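Local atomic coordinates of Alr1585 protein (Nostoc sp., PDB entry 5C2I), a protein that probably acts as a haem-containing dye-decolorizing (DyP-type) peroxidase, using hydrogen peroxide to oxidise substrates, and assembles as a tetramer. Residues Gln67-Ser72 with Leu163-Gln168. The protein carries 1 engineered substitution. Sequence-based numbering, arbitrary orientation.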
# COMPACT_ATOMS: atom_id res chain seq x y z
N GLN A 67 -1.70 38.94 6.35
CA GLN A 67 -3.16 39.00 6.26
C GLN A 67 -3.72 37.73 5.65
O GLN A 67 -4.78 37.26 6.04
CB GLN A 67 -3.62 40.20 5.43
CG GLN A 67 -3.41 41.52 6.15
CD GLN A 67 -3.51 42.72 5.22
OE1 GLN A 67 -3.40 42.62 3.99
NE2 GLN A 67 -3.70 43.90 5.82
N THR A 68 -3.03 37.18 4.64
CA THR A 68 -3.59 36.10 3.83
C THR A 68 -3.24 34.71 4.32
O THR A 68 -4.08 33.79 4.26
CB THR A 68 -3.14 36.25 2.37
OG1 THR A 68 -3.53 37.55 1.91
CG2 THR A 68 -3.83 35.24 1.47
N TYR A 69 -2.00 34.51 4.77
CA TYR A 69 -1.49 33.16 4.99
C TYR A 69 -1.11 32.78 6.41
O TYR A 69 -1.25 31.61 6.76
CB TYR A 69 -0.25 32.93 4.10
CG TYR A 69 -0.64 32.82 2.63
CD1 TYR A 69 -1.19 31.67 2.13
CD2 TYR A 69 -0.42 33.88 1.76
CE1 TYR A 69 -1.56 31.56 0.79
CE2 TYR A 69 -0.75 33.78 0.41
CZ TYR A 69 -1.32 32.62 -0.06
OH TYR A 69 -1.66 32.51 -1.39
N ILE A 70 -0.54 33.70 7.17
CA ILE A 70 0.07 33.28 8.45
C ILE A 70 -1.00 32.66 9.34
O ILE A 70 -2.09 33.20 9.52
CB ILE A 70 0.82 34.43 9.15
CG1 ILE A 70 2.05 34.83 8.30
CG2 ILE A 70 1.28 33.99 10.52
CD1 ILE A 70 2.85 35.98 8.84
N THR A 71 -0.63 31.55 9.96
CA THR A 71 -1.50 30.79 10.82
C THR A 71 -1.25 31.17 12.27
O THR A 71 -0.15 30.97 12.76
CB THR A 71 -1.22 29.29 10.65
OG1 THR A 71 -1.24 28.95 9.26
CG2 THR A 71 -2.26 28.43 11.37
N SER A 72 -2.29 31.64 12.97
CA SER A 72 -2.18 31.84 14.41
C SER A 72 -2.29 30.49 15.16
O SER A 72 -2.79 29.50 14.63
CB SER A 72 -3.25 32.79 14.88
OG SER A 72 -4.53 32.19 14.78
N LEU A 163 3.12 22.58 -3.29
CA LEU A 163 4.04 23.11 -4.31
C LEU A 163 3.36 24.20 -5.14
O LEU A 163 4.00 25.22 -5.46
CB LEU A 163 4.57 22.01 -5.21
CG LEU A 163 5.36 20.94 -4.46
CD1 LEU A 163 5.67 19.77 -5.39
CD2 LEU A 163 6.65 21.46 -3.85
N GLN A 164 2.10 23.98 -5.53
CA GLN A 164 1.38 24.96 -6.32
C GLN A 164 1.20 26.27 -5.56
O GLN A 164 1.36 27.37 -6.12
CB GLN A 164 -0.00 24.44 -6.78
CG GLN A 164 -0.00 23.07 -7.44
CD GLN A 164 1.03 22.94 -8.58
OE1 GLN A 164 0.94 23.63 -9.59
NE2 GLN A 164 1.97 22.01 -8.44
N ILE A 165 0.80 26.15 -4.31
CA ILE A 165 0.53 27.31 -3.49
C ILE A 165 1.84 28.08 -3.27
O ILE A 165 1.86 29.29 -3.38
CB ILE A 165 -0.11 26.90 -2.13
CG1 ILE A 165 -1.53 26.47 -2.42
CG2 ILE A 165 -0.11 28.09 -1.18
CD1 ILE A 165 -2.20 25.75 -1.26
N VAL A 166 2.93 27.37 -3.00
CA VAL A 166 4.22 28.02 -2.89
C VAL A 166 4.60 28.76 -4.20
O VAL A 166 5.03 29.91 -4.14
CB VAL A 166 5.33 27.03 -2.50
CG1 VAL A 166 6.70 27.64 -2.70
CG2 VAL A 166 5.16 26.62 -1.04
N ASN A 167 4.39 28.14 -5.35
CA ASN A 167 4.71 28.78 -6.60
C ASN A 167 3.85 30.04 -6.85
O ASN A 167 4.33 31.01 -7.43
CB ASN A 167 4.56 27.82 -7.79
CG ASN A 167 5.63 26.76 -7.79
OD1 ASN A 167 6.69 26.94 -7.16
ND2 ASN A 167 5.38 25.68 -8.48
N GLN A 168 2.61 30.02 -6.38
CA GLN A 168 1.80 31.23 -6.43
C GLN A 168 2.33 32.32 -5.50
O GLN A 168 2.52 33.45 -5.93
CB GLN A 168 0.37 30.90 -6.03
CG GLN A 168 -0.60 32.05 -6.18
CD GLN A 168 -2.03 31.59 -5.95
OE1 GLN A 168 -2.36 30.40 -6.02
NE2 GLN A 168 -2.90 32.54 -5.66
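Y69, just past the C-terminal end of helix 55-68, faces I165 in the middle of helix 159-176, and their CA atoms, 10.5 Å apart, are the nearest between 67-72 and 163-168. The two backbones are therefore well separated, and the gap is bridged by side chains. The Y69 ring reaches across with its CG anti to the backbone carbonyl carbon (chi1 -71°), and its CE1 comes to 4.2 Å from CG2 of I165, which meets the ring obliquely. The longer CG1-CD1 arm of I165 turns aside from the tyrosine. One face of the ring carries T68 CG2, 3.5 Å above the plane and displaced toward the rim, so the preceding residue covers part of that face. Farther along, the almost fully extended Q168 (chi1 -174°, chi2 172°) brings its amide beyond the hydroxyl, in line with the ring's long axis, but NE2 stays 4.4 Å from Y69 OH, too far for a hydrogen bond. The contact is small and lies at the surface. Y69 also meets the F65 ring, and both Y69 and I165 rest on V92, which leads into strand 93-98. In the ferredoxin-like half of the DyP fold, this joins the turn between helices 55-68 and 73-86 to helix 159-176, whose L163 and V166 pack on strand 177-189 and whose Q164 and N167 bond to D184 of the second subunit.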